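Local structure of small ribosomal subunit protein uS8 (Aquifex aeolicus, 3RF2) at residues D23-P28 and I94-K99; I113-K118 and E162-V167; S143-V148 and M157-E162. The protein probably binds directly to the central domain of 16S rRNA as a primary binding protein and helps coordinate assembly of the platform of the 30S subunit. All coordinates share one frame; numbering follows the deposited sequence.

Interaction 1. Residues D23-P28 and I94-K99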
ATOM      1  N   ASP A  23       0.487   7.836  12.252  1.00 36.50           N
ATOM      2  CA  ASP A  23       1.820   7.859  11.674  1.00 37.96           C
ATOM      3  C   ASP A  23       2.099   6.611  10.854  1.00 36.54           C
ATOM      4  O   ASP A  23       2.850   6.646   9.878  1.00 34.46           O
ATOM      5  CB  ASP A  23       2.856   7.976  12.801  1.00 39.09           C
ATOM      6  CG  ASP A  23       2.826   9.343  13.481  1.00 46.59           C
ATOM      7  OD1 ASP A  23       2.306  10.318  12.881  1.00 46.04           O
ATOM      8  OD2 ASP A  23       3.340   9.444  14.613  1.00 52.45           O
ATOM      9  N   PHE A  24       1.501   5.497  11.251  1.00 37.20           N
ATOM     10  CA  PHE A  24       1.750   4.238  10.566  1.00 37.45           C
ATOM     11  C   PHE A  24       0.637   3.217  10.760  1.00 40.07           C
ATOM     12  O   PHE A  24      -0.345   3.469  11.449  1.00 43.45           O
ATOM     13  CB  PHE A  24       3.076   3.638  11.033  1.00 36.08           C
ATOM     14  CG  PHE A  24       3.050   3.153  12.452  1.00 41.93           C
ATOM     15  CD1 PHE A  24       2.494   1.927  12.767  1.00 41.76           C
ATOM     16  CD2 PHE A  24       3.577   3.923  13.472  1.00 46.35           C
ATOM     17  CE1 PHE A  24       2.465   1.480  14.068  1.00 44.29           C
ATOM     18  CE2 PHE A  24       3.552   3.481  14.776  1.00 47.77           C
ATOM     19  CZ  PHE A  24       2.995   2.256  15.074  1.00 48.35           C
ATOM     20  N   LEU A  25       0.788   2.100  10.209  1.00 38.46           N
ATOM     21  CA  LEU A  25      -0.142   0.994  10.364  1.00 42.87           C
ATOM     22  C   LEU A  25       0.527  -0.259   9.839  1.00 41.07           C
ATOM     23  O   LEU A  25       1.504  -0.183   9.102  1.00 36.97           O
ATOM     24  CB  LEU A  25      -1.436   1.259   9.596  1.00 51.41           C
ATOM     25  CG  LEU A  25      -1.299   1.408   8.080  1.00 59.25           C
ATOM     26  CD1 LEU A  25      -1.197   0.053   7.405  1.00 62.09           C
ATOM     27  CD2 LEU A  25      -2.456   2.212   7.513  1.00 63.81           C
ATOM     28  N   TYR A  26       0.105  -1.471  10.191  1.00 43.90           N
ATOM     29  CA  TYR A  26       0.675  -2.728   9.732  1.00 44.76           C
ATOM     30  C   TYR A  26      -0.298  -3.437   8.804  1.00 45.98           C
ATOM     31  O   TYR A  26      -1.509  -3.332   8.963  1.00 39.15           O
ATOM     32  CB  TYR A  26       0.993  -3.656  10.906  1.00 50.04           C
ATOM     33  CG  TYR A  26       1.666  -3.008  12.091  1.00 48.34           C
ATOM     34  CD1 TYR A  26       3.039  -2.832  12.125  1.00 43.88           C
ATOM     35  CD2 TYR A  26       0.929  -2.603  13.192  1.00 52.56           C
ATOM     36  CE1 TYR A  26       3.656  -2.254  13.213  1.00 50.30           C
ATOM     37  CE2 TYR A  26       1.536  -2.025  14.283  1.00 54.42           C
ATOM     38  CZ  TYR A  26       2.900  -1.852  14.289  1.00 54.24           C
ATOM     39  OH  TYR A  26       3.507  -1.275  15.377  1.00 57.55           O
ATOM     40  N   VAL A  27       0.243  -4.166   7.838  1.00 48.92           N
ATOM     41  CA  VAL A  27      -0.589  -5.040   7.000  1.00 47.36           C
ATOM     42  C   VAL A  27       0.077  -6.400   6.764  1.00 45.80           C
ATOM     43  O   VAL A  27       1.298  -6.519   6.833  1.00 44.97           O
ATOM     44  CB  VAL A  27      -0.890  -4.393   5.626  1.00 45.35           C
ATOM     45  CG1 VAL A  27      -1.684  -3.116   5.805  1.00 43.67           C
ATOM     46  CG2 VAL A  27       0.399  -4.124   4.874  1.00 42.99           C
ATOM     47  N   PRO A  28      -0.727  -7.438   6.484  1.00 46.31           N
ATOM     48  CA  PRO A  28      -0.154  -8.755   6.177  1.00 46.37           C
ATOM     49  C   PRO A  28       0.749  -8.750   4.949  1.00 45.41           C
ATOM     50  O   PRO A  28       0.461  -8.064   3.976  1.00 51.67           O
ATOM     51  CB  PRO A  28      -1.391  -9.609   5.912  1.00 50.07           C
ATOM     52  CG  PRO A  28      -2.432  -9.004   6.806  1.00 50.30           C
ATOM     53  CD  PRO A  28      -2.166  -7.517   6.781  1.00 46.67           C
ATOM     54  N   ILE A  94       4.017  -6.115   7.332  1.00 49.64           N
ATOM     55  CA  ILE A  94       4.574  -4.917   6.751  1.00 49.83           C
ATOM     56  C   ILE A  94       4.153  -3.701   7.568  1.00 49.91           C
ATOM     57  O   ILE A  94       2.989  -3.561   7.951  1.00 50.80           O
ATOM     58  CB  ILE A  94       4.161  -4.748   5.311  1.00 50.50           C
ATOM     59  CG1 ILE A  94       4.920  -5.745   4.435  1.00 51.86           C
ATOM     60  CG2 ILE A  94       4.462  -3.349   4.855  1.00 46.21           C
ATOM     61  CD1 ILE A  94       4.414  -5.785   3.003  1.00 54.97           C
ATOM     62  N   LYS A  95       5.134  -2.858   7.874  1.00 45.47           N
ATOM     63  CA  LYS A  95       4.894  -1.618   8.570  1.00 43.78           C
ATOM     64  C   LYS A  95       4.858  -0.558   7.485  1.00 42.99           C
ATOM     65  O   LYS A  95       5.797  -0.430   6.702  1.00 41.11           O
ATOM     66  CB  LYS A  95       6.022  -1.329   9.577  1.00 42.40           C
ATOM     67  CG  LYS A  95       5.775  -0.104  10.462  1.00 43.61           C
ATOM     68  CD  LYS A  95       6.903   0.134  11.451  1.00 46.66           C
ATOM     69  CE  LYS A  95       6.570   1.274  12.393  1.00 51.67           C
ATOM     70  NZ  LYS A  95       7.636   1.500  13.429  1.00 56.65           N
ATOM     71  N   ILE A  96       3.761   0.177   7.412  1.00 41.27           N
ATOM     72  CA  ILE A  96       3.662   1.257   6.438  1.00 40.53           C
ATOM     73  C   ILE A  96       3.722   2.615   7.118  1.00 43.31           C
ATOM     74  O   ILE A  96       2.937   2.879   8.024  1.00 43.70           O
ATOM     75  CB  ILE A  96       2.359   1.183   5.624  1.00 40.64           C
ATOM     76  CG1 ILE A  96       2.352  -0.078   4.746  1.00 41.13           C
ATOM     77  CG2 ILE A  96       2.213   2.467   4.784  1.00 40.76           C
ATOM     78  CD1 ILE A  96       0.983  -0.528   4.301  1.00 41.53           C
ATOM     79  N   TYR A  97       4.640   3.475   6.673  1.00 39.26           N
ATOM     80  CA  TYR A  97       4.756   4.822   7.213  1.00 38.66           C
ATOM     81  C   TYR A  97       4.001   5.813   6.341  1.00 39.96           C
ATOM     82  O   TYR A  97       4.293   5.951   5.152  1.00 42.17           O
ATOM     83  CB  TYR A  97       6.227   5.241   7.297  1.00 39.91           C
ATOM     84  CG  TYR A  97       7.045   4.445   8.297  1.00 43.53           C
ATOM     85  CD1 TYR A  97       7.239   4.909   9.594  1.00 43.60           C
ATOM     86  CD2 TYR A  97       7.632   3.242   7.940  1.00 45.19           C
ATOM     87  CE1 TYR A  97       7.991   4.184  10.512  1.00 42.07           C
ATOM     88  CE2 TYR A  97       8.381   2.520   8.841  1.00 43.89           C
ATOM     89  CZ  TYR A  97       8.556   2.992  10.125  1.00 44.70           C
ATOM     90  OH  TYR A  97       9.309   2.265  11.018  1.00 49.74           O
ATOM     91  N   LEU A  98       3.035   6.510   6.928  1.00 41.52           N
ATOM     92  CA  LEU A  98       2.156   7.380   6.146  1.00 43.27           C
ATOM     93  C   LEU A  98       2.757   8.754   5.963  1.00 39.71           C
ATOM     94  O   LEU A  98       3.523   9.229   6.799  1.00 41.80           O
ATOM     95  CB  LEU A  98       0.788   7.501   6.801  1.00 42.45           C
ATOM     96  CG  LEU A  98       0.028   6.195   6.995  1.00 41.56           C
ATOM     97  CD1 LEU A  98      -1.113   6.384   7.971  1.00 42.17           C
ATOM     98  CD2 LEU A  98      -0.483   5.666   5.649  1.00 42.62           C
ATOM     99  N   LYS A  99       2.402   9.392   4.856  1.00 27.38           N
ATOM    100  CA  LYS A  99       2.931  10.709   4.525  1.00 21.48           C
ATOM    101  C   LYS A  99       1.827  11.737   4.590  1.00 25.73           C
ATOM    102  O   LYS A  99       0.849  11.624   3.855  1.00 27.40           O
ATOM    103  CB  LYS A  99       3.490  10.740   3.106  1.00 21.09           C
ATOM    104  CG  LYS A  99       4.081  12.110   2.734  1.00 26.69           C
ATOM    105  CD  LYS A  99       4.572  12.160   1.288  1.00 32.63           C
ATOM    106  CE  LYS A  99       5.916  11.431   1.121  1.00 35.41           C
ATOM    107  NZ  LYS A  99       6.980  12.002   2.000  1.00 36.87           N
TER
HETATM  108  O   HOH W   1       4.629   8.737   9.111  1.00 34.85           O
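Lys95 lays the end of its side chain over one face of the Phe24 ring. CG anti to the backbone N (chi1 -174°) and an extended chain beyond carry CE to 4.0 Å from Phe24 CG and set NZ over the ring, 4.8 Å from the centroid, as a cation-pi pair. The same ammonium donates to Tyr97 OH, with NZ and OH 3.0 Å apart, and forms a salt bridge with Glu60. Glu60 and Tyr79, whose ring meets Phe24 and Tyr26, belong to region 59-93, absent from other S8 sequences, which packs against this face. Lower down, Lys95 CG runs beside Tyr26 CE1 at 4.1 Å, and Phe24 CD1 lies over a face of that ring. These side chains form one face of an antiparallel strand pair, 24-28 with 94-98. The opposite face is aliphatic: Ile96 CD1 touches both Leu25 CD1 (3.8 Å) and Val27 CG2 (3.7 Å). Branched apolar side chains suit this face, which packs on helices 6-19 and 31-43: Leu25 and Leu98 on Ala17, Ile94 and Ile96 on Leu37. Backbone bonds tie Leu25 to Ile96 and Val27 to Ile94. Next to Phe24, Leu98 N donates to Asp23 O, which shares a water with Leu98 O. A buried lysine amine thus has a carboxylate, a phenol and a ring face around it, which would probably offset the cost of burying its charge.

Interaction 2. Residues I113-K118 and E162-V167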
ATOM      1  N   ILE A 113      -7.661   6.199  -2.679  1.00 29.25           N
ATOM      2  CA  ILE A 113      -7.033   5.054  -3.292  1.00 28.22           C
ATOM      3  C   ILE A 113      -8.091   3.978  -3.418  1.00 30.15           C
ATOM      4  O   ILE A 113      -8.701   3.592  -2.436  1.00 34.64           O
ATOM      5  CB  ILE A 113      -5.811   4.580  -2.477  1.00 29.52           C
ATOM      6  CG1 ILE A 113      -5.215   3.308  -3.074  1.00 32.72           C
ATOM      7  CG2 ILE A 113      -6.155   4.367  -1.029  1.00 29.97           C
ATOM      8  CD1 ILE A 113      -3.822   3.031  -2.567  1.00 35.40           C
ATOM      9  N   VAL A 114      -8.324   3.518  -4.641  1.00 26.50           N
ATOM     10  CA  VAL A 114      -9.470   2.672  -4.928  1.00 35.25           C
ATOM     11  C   VAL A 114      -9.081   1.517  -5.834  1.00 35.97           C
ATOM     12  O   VAL A 114      -8.370   1.701  -6.829  1.00 31.67           O
ATOM     13  CB  VAL A 114     -10.582   3.464  -5.623  1.00 39.08           C
ATOM     14  CG1 VAL A 114     -11.039   4.612  -4.743  1.00 39.56           C
ATOM     15  CG2 VAL A 114     -10.078   3.993  -6.924  1.00 43.18           C
ATOM     16  N   LYS A 115      -9.555   0.324  -5.479  1.00 33.94           N
ATOM     17  CA  LYS A 115      -9.308  -0.873  -6.268  1.00 29.30           C
ATOM     18  C   LYS A 115     -10.102  -0.778  -7.580  1.00 30.03           C
ATOM     19  O   LYS A 115     -11.245  -0.363  -7.590  1.00 33.48           O
ATOM     20  CB  LYS A 115      -9.704  -2.117  -5.469  1.00 29.09           C
ATOM     21  CG  LYS A 115      -9.338  -3.450  -6.135  1.00 30.61           C
ATOM     22  CD  LYS A 115      -8.052  -4.028  -5.560  1.00 30.31           C
ATOM     23  CE  LYS A 115      -7.360  -4.953  -6.532  1.00 32.43           C
ATOM     24  NZ  LYS A 115      -8.117  -6.228  -6.722  1.00 40.77           N
ATOM     25  N   VAL A 116      -9.469  -1.170  -8.675  1.00 32.96           N
ATOM     26  CA  VAL A 116     -10.127  -1.195  -9.969  1.00 33.73           C
ATOM     27  C   VAL A 116     -10.483  -2.635 -10.311  1.00 40.70           C
ATOM     28  O   VAL A 116     -11.608  -3.071 -10.096  1.00 43.26           O
ATOM     29  CB  VAL A 116      -9.232  -0.600 -11.063  1.00 31.28           C
ATOM     30  CG1 VAL A 116      -9.862  -0.779 -12.426  1.00 33.16           C
ATOM     31  CG2 VAL A 116      -8.959   0.867 -10.782  1.00 31.40           C
ATOM     32  N   SER A 117      -9.510  -3.381 -10.818  1.00 44.40           N
ATOM     33  CA  SER A 117      -9.722  -4.784 -11.131  1.00 45.99           C
ATOM     34  C   SER A 117     -10.133  -5.560  -9.885  1.00 47.49           C
ATOM     35  O   SER A 117      -9.509  -5.437  -8.836  1.00 44.41           O
ATOM     36  CB  SER A 117      -8.458  -5.391 -11.733  1.00 44.92           C
ATOM     37  OG  SER A 117      -8.763  -6.525 -12.516  1.00 49.67           O
ATOM     38  N   LYS A 118     -11.190  -6.353 -10.008  1.00 53.28           N
ATOM     39  CA  LYS A 118     -11.656  -7.196  -8.913  1.00 59.15           C
ATOM     40  C   LYS A 118     -12.069  -8.570  -9.424  1.00 65.49           C
ATOM     41  O   LYS A 118     -11.906  -8.880 -10.602  1.00 66.09           O
ATOM     42  CB  LYS A 118     -12.833  -6.549  -8.183  1.00 60.10           C
ATOM     43  CG  LYS A 118     -12.790  -5.040  -8.124  1.00 61.28           C
ATOM     44  CD  LYS A 118     -14.179  -4.475  -7.886  1.00 64.72           C
ATOM     45  CE  LYS A 118     -14.148  -3.309  -6.917  1.00 66.19           C
ATOM     46  NZ  LYS A 118     -15.447  -3.145  -6.218  1.00 67.98           N
ATOM     47  N   GLU A 162      -2.932  -5.419 -16.039  1.00 36.53           N
ATOM     48  CA  GLU A 162      -4.109  -5.361 -15.198  1.00 36.33           C
ATOM     49  C   GLU A 162      -4.105  -4.080 -14.374  1.00 37.59           C
ATOM     50  O   GLU A 162      -3.096  -3.716 -13.774  1.00 36.54           O
ATOM     51  CB  GLU A 162      -4.168  -6.579 -14.288  1.00 37.04           C
ATOM     52  CG  GLU A 162      -5.441  -6.666 -13.457  1.00 42.73           C
ATOM     53  CD  GLU A 162      -5.478  -7.910 -12.586  1.00 49.88           C
ATOM     54  OE1 GLU A 162      -4.393  -8.489 -12.346  1.00 51.74           O
ATOM     55  OE2 GLU A 162      -6.586  -8.305 -12.148  1.00 49.62           O
ATOM     56  N   VAL A 163      -5.236  -3.390 -14.352  1.00 35.94           N
ATOM     57  CA  VAL A 163      -5.321  -2.147 -13.608  1.00 31.37           C
ATOM     58  C   VAL A 163      -5.743  -2.448 -12.191  1.00 33.02           C
ATOM     59  O   VAL A 163      -6.923  -2.693 -11.917  1.00 32.54           O
ATOM     60  CB  VAL A 163      -6.323  -1.162 -14.213  1.00 29.56           C
ATOM     61  CG1 VAL A 163      -6.248   0.171 -13.475  1.00 25.14           C
ATOM     62  CG2 VAL A 163      -6.072  -0.981 -15.718  1.00 30.98           C
ATOM     63  N   ILE A 164      -4.771  -2.413 -11.286  1.00 29.10           N
ATOM     64  CA  ILE A 164      -5.033  -2.745  -9.895  1.00 30.45           C
ATOM     65  C   ILE A 164      -5.747  -1.638  -9.144  1.00 33.19           C
ATOM     66  O   ILE A 164      -6.615  -1.921  -8.315  1.00 35.00           O
ATOM     67  CB  ILE A 164      -3.729  -3.113  -9.145  1.00 33.30           C
ATOM     68  CG1 ILE A 164      -3.042  -4.294  -9.820  1.00 37.50           C
ATOM     69  CG2 ILE A 164      -4.027  -3.456  -7.696  1.00 31.79           C
ATOM     70  CD1 ILE A 164      -1.731  -4.659  -9.178  1.00 41.64           C
ATOM     71  N   ALA A 165      -5.391  -0.378  -9.424  1.00 28.34           N
ATOM     72  CA  ALA A 165      -5.892   0.711  -8.587  1.00 23.32           C
ATOM     73  C   ALA A 165      -5.724   2.100  -9.202  1.00 24.86           C
ATOM     74  O   ALA A 165      -4.842   2.324 -10.024  1.00 25.71           O
ATOM     75  CB  ALA A 165      -5.171   0.666  -7.215  1.00 21.14           C
ATOM     76  N   PHE A 166      -6.565   3.028  -8.760  1.00 21.74           N
ATOM     77  CA  PHE A 166      -6.382   4.453  -9.009  1.00 22.67           C
ATOM     78  C   PHE A 166      -5.963   5.118  -7.705  1.00 22.66           C
ATOM     79  O   PHE A 166      -6.513   4.829  -6.658  1.00 24.88           O
ATOM     80  CB  PHE A 166      -7.690   5.098  -9.468  1.00 23.99           C
ATOM     81  CG  PHE A 166      -8.017   4.861 -10.915  1.00 25.24           C
ATOM     82  CD1 PHE A 166      -7.354   3.889 -11.645  1.00 26.68           C
ATOM     83  CD2 PHE A 166      -8.977   5.640 -11.554  1.00 29.57           C
ATOM     84  CE1 PHE A 166      -7.646   3.688 -12.988  1.00 31.72           C
ATOM     85  CE2 PHE A 166      -9.278   5.441 -12.888  1.00 32.64           C
ATOM     86  CZ  PHE A 166      -8.608   4.458 -13.606  1.00 32.99           C
ATOM     87  N   VAL A 167      -4.993   6.021  -7.772  1.00 20.49           N
ATOM     88  CA  VAL A 167      -4.557   6.730  -6.582  1.00 24.59           C
ATOM     89  C   VAL A 167      -4.403   8.186  -6.936  1.00 27.28           C
ATOM     90  O   VAL A 167      -3.885   8.503  -8.012  1.00 29.42           O
ATOM     91  CB  VAL A 167      -3.201   6.218  -6.094  1.00 29.09           C
ATOM     92  CG1 VAL A 167      -2.846   6.830  -4.710  1.00 21.68           C
ATOM     93  CG2 VAL A 167      -3.181   4.710  -6.064  1.00 30.05           C
TER
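Val116 packs closely on Val163 and Phe166 while remaining partly open to solvent. Its CG2 is 3.5 Å from Phe166 CD1, meeting the ring obliquely, while CG1 is 3.9 Å from Val163 CG1; a beta-branched residue suits the place because its two methyls reach different partners. Val114 CG2, on Phe166 CB at 3.7 Å, belongs to the same partly exposed face. The other face, of Ile113, Lys115 and Ala165, is covered by helix 6-19: Ile113 and Ala165, both buried, meet Phe11, and Lys115 meets Ile7. Bends at chi2 (99°) and chi4 lay Lys115 CE against Ile164 CG2 and turn NZ to Ser117 O (2.7 Å), with Asp5 as its salt-bridge partner.

Antiparallel pairing covers Ile113 to Lys115. Beyond it Val116 N donates to Ile164 O from above the carbonyl plane, beside a classic beta bulge at Ile164 and Ala165, and Ser117 N takes Val163 O (2.9 Å). At this polar end the buried Ser117 OG donates to the anti lone pair of Glu162 OE2 at 2.8 Å and accepts from Val123 N. Backbone bonds and apolar packing together join the strands, while a small hydroxyl, held by a carboxylate and an amide, probably helps fix where the chain leaves the sheet.

Interaction 3. Residues S143-V148 and M157-E162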
ATOM      1  N   SER A 143      -0.451  -3.956 -13.150  1.00 35.13           N
ATOM      2  CA  SER A 143       0.379  -5.153 -13.163  1.00 41.37           C
ATOM      3  C   SER A 143       0.694  -5.563 -14.595  1.00 42.09           C
ATOM      4  O   SER A 143      -0.187  -6.032 -15.317  1.00 41.47           O
ATOM      5  CB  SER A 143      -0.325  -6.295 -12.437  1.00 44.73           C
ATOM      6  OG  SER A 143       0.439  -7.485 -12.513  1.00 49.16           O
ATOM      7  N   THR A 144       1.947  -5.372 -15.002  1.00 38.03           N
ATOM      8  CA  THR A 144       2.359  -5.660 -16.362  1.00 41.60           C
ATOM      9  C   THR A 144       3.201  -6.924 -16.393  1.00 43.94           C
ATOM     10  O   THR A 144       3.506  -7.505 -15.349  1.00 46.81           O
ATOM     11  CB  THR A 144       3.227  -4.534 -16.943  1.00 49.00           C
ATOM     12  OG1 THR A 144       4.589  -4.739 -16.550  1.00 51.77           O
ATOM     13  CG2 THR A 144       2.759  -3.180 -16.456  1.00 47.28           C
ATOM     14  N   ASP A 145       3.591  -7.357 -17.585  1.00 43.91           N
ATOM     15  CA  ASP A 145       4.449  -8.531 -17.662  1.00 49.50           C
ATOM     16  C   ASP A 145       5.899  -8.124 -17.373  1.00 49.67           C
ATOM     17  O   ASP A 145       6.826  -8.923 -17.510  1.00 52.89           O
ATOM     18  CB  ASP A 145       4.319  -9.240 -19.018  1.00 53.27           C
ATOM     19  CG  ASP A 145       4.896  -8.431 -20.174  1.00 56.67           C
ATOM     20  OD1 ASP A 145       5.489  -7.355 -19.939  1.00 56.70           O
ATOM     21  OD2 ASP A 145       4.769  -8.889 -21.328  1.00 60.33           O
ATOM     22  N   ALA A 146       6.079  -6.867 -16.982  1.00 48.10           N
ATOM     23  CA  ALA A 146       7.395  -6.355 -16.629  1.00 47.67           C
ATOM     24  C   ALA A 146       7.424  -5.833 -15.196  1.00 48.19           C
ATOM     25  O   ALA A 146       8.340  -5.109 -14.807  1.00 47.52           O
ATOM     26  CB  ALA A 146       7.814  -5.270 -17.605  1.00 47.17           C
ATOM     27  N   GLY A 147       6.422  -6.208 -14.408  1.00 46.97           N
ATOM     28  CA  GLY A 147       6.323  -5.747 -13.037  1.00 42.06           C
ATOM     29  C   GLY A 147       5.209  -4.730 -12.820  1.00 38.27           C
ATOM     30  O   GLY A 147       4.519  -4.321 -13.759  1.00 33.33           O
ATOM     31  N   VAL A 148       5.046  -4.332 -11.559  1.00 35.16           N
ATOM     32  CA  VAL A 148       3.966  -3.467 -11.115  1.00 38.25           C
ATOM     33  C   VAL A 148       4.479  -2.043 -11.158  1.00 41.43           C
ATOM     34  O   VAL A 148       5.528  -1.759 -10.589  1.00 47.94           O
ATOM     35  CB  VAL A 148       3.559  -3.834  -9.673  1.00 39.04           C
ATOM     36  CG1 VAL A 148       2.508  -2.881  -9.132  1.00 24.31           C
ATOM     37  CG2 VAL A 148       3.052  -5.273  -9.615  1.00 38.35           C
ATOM     38  N   MET A 157       6.967   2.356 -21.400  1.00 55.47           N
ATOM     39  CA  MET A 157       7.473   1.037 -21.754  1.00 59.49           C
ATOM     40  C   MET A 157       6.622   0.356 -22.832  1.00 64.54           C
ATOM     41  O   MET A 157       6.846  -0.808 -23.174  1.00 67.00           O
ATOM     42  CB  MET A 157       7.554   0.152 -20.512  1.00 58.09           C
ATOM     43  CG  MET A 157       8.575   0.627 -19.487  1.00 58.04           C
ATOM     44  SD  MET A 157       8.880  -0.589 -18.181  1.00 67.25           S
ATOM     45  CE  MET A 157       9.227  -2.064 -19.135  1.00 62.76           C
ATOM     46  N   ARG A 158       5.650   1.087 -23.370  1.00 64.91           N
ATOM     47  CA  ARG A 158       4.760   0.530 -24.379  1.00 65.61           C
ATOM     48  C   ARG A 158       4.198  -0.811 -23.918  1.00 61.82           C
ATOM     49  O   ARG A 158       4.325  -1.821 -24.607  1.00 59.51           O
ATOM     50  CB  ARG A 158       5.491   0.369 -25.714  1.00 69.85           C
ATOM     51  CG  ARG A 158       5.428   1.597 -26.617  1.00 72.69           C
ATOM     52  CD  ARG A 158       6.820   2.048 -27.037  1.00 75.41           C
ATOM     53  NE  ARG A 158       7.643   0.924 -27.475  1.00 76.99           N
ATOM     54  CZ  ARG A 158       8.958   0.844 -27.294  1.00 76.26           C
ATOM     55  NH1 ARG A 158       9.610   1.821 -26.678  1.00 75.41           N
ATOM     56  NH2 ARG A 158       9.621  -0.219 -27.725  1.00 76.46           N
ATOM     57  N   LYS A 159       3.575  -0.820 -22.745  1.00 57.75           N
ATOM     58  CA  LYS A 159       3.011  -2.050 -22.222  1.00 54.87           C
ATOM     59  C   LYS A 159       1.574  -1.898 -21.732  1.00 48.23           C
ATOM     60  O   LYS A 159       1.110  -0.791 -21.442  1.00 43.75           O
ATOM     61  CB  LYS A 159       3.905  -2.620 -21.121  1.00 57.15           C
ATOM     62  CG  LYS A 159       5.245  -3.109 -21.648  1.00 60.13           C
ATOM     63  CD  LYS A 159       5.987  -3.964 -20.636  1.00 61.05           C
ATOM     64  CE  LYS A 159       7.238  -4.569 -21.259  1.00 63.58           C
ATOM     65  NZ  LYS A 159       6.916  -5.353 -22.489  1.00 65.65           N
ATOM     66  N   GLY A 160       0.878  -3.030 -21.665  1.00 44.83           N
ATOM     67  CA  GLY A 160      -0.440  -3.100 -21.073  1.00 39.39           C
ATOM     68  C   GLY A 160      -0.385  -3.896 -19.788  1.00 37.58           C
ATOM     69  O   GLY A 160       0.694  -4.274 -19.327  1.00 35.19           O
ATOM     70  N   GLY A 161      -1.543  -4.152 -19.195  1.00 36.07           N
ATOM     71  CA  GLY A 161      -1.568  -4.869 -17.939  1.00 36.88           C
ATOM     72  C   GLY A 161      -2.868  -4.748 -17.182  1.00 36.73           C
ATOM     73  O   GLY A 161      -3.796  -4.060 -17.613  1.00 39.48           O
ATOM     74  N   GLU A 162      -2.932  -5.419 -16.039  1.00 36.53           N
ATOM     75  CA  GLU A 162      -4.109  -5.361 -15.198  1.00 36.33           C
ATOM     76  C   GLU A 162      -4.105  -4.080 -14.374  1.00 37.59           C
ATOM     77  O   GLU A 162      -3.096  -3.716 -13.774  1.00 36.54           O
ATOM     78  CB  GLU A 162      -4.168  -6.579 -14.288  1.00 37.04           C
ATOM     79  CG  GLU A 162      -5.441  -6.666 -13.457  1.00 42.73           C
ATOM     80  CD  GLU A 162      -5.478  -7.910 -12.586  1.00 49.88           C
ATOM     81  OE1 GLU A 162      -4.393  -8.489 -12.346  1.00 51.74           O
ATOM     82  OE2 GLU A 162      -6.586  -8.305 -12.148  1.00 49.62           O
TER
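An ST turn at the end of strand 139-144 brings Asp145 and Ala146 against Lys159. Thr144 OG1, placed between the backbone N and the carbonyl carbon (chi1 85°), accepts from Ala146 N at 2.6 Å and donates to Gly147 O at 2.8 Å, on a lone pair in the carbonyl plane. Gly147 O also accepts from Thr144 N, and a threonine suits the place because its hydroxyl can both accept and donate while CB and CG2 rest near Gly160 O. Lys159 extends across the turn: its CE lies 3.8 Å from Ala146 CB, and a bend at chi4 sets NZ 3.5 Å from Asp145 OD1 in a long salt bridge, the two side chains crossing at about a right angle. Ala146 CB meets Met157 CE as well, at 3.8 Å.

Met157 and Lys159 flank Arg158, the C-prime residue of the Schellman motif that ends helix 151-156, from which the chain returns to the sheet. There Ser143 and Glu162 make an antiparallel hydrogen-bonded pair, with Ser143 N 2.7 Å from Glu162 O and Glu162 N 2.9 Å from Ser143 O. Just before Glu162, Gly161 CA lies 3.2 Å from Ser143 O, and with phi 163° the backbone is one that glycine readily adopts.

How the interactions relate
Interaction 1 closes before interactions 2 and 3 open, and it belongs to a separate three-stranded antiparallel sheet, with strand 93-98 between 24-28 and 46-51. Region 59-93, not found in other S8 proteins, falls within the loop that interaction 1 closes; interactions 2 and 3 lie outside it. Strand 113-115 follows 93-98, yet the centres of interactions 1 and 2 lie about 19 Å apart without touching. Helix 6-19 touches side chains of both. Interactions 2 and 3 share strand 161-167 and Glu162, with centres about 14 Å apart, and Ile164 packs on Ser143 between them. Interaction 3 is nested within the loop closed by interaction 2. Strand 161-167 therefore ties the second sheet together.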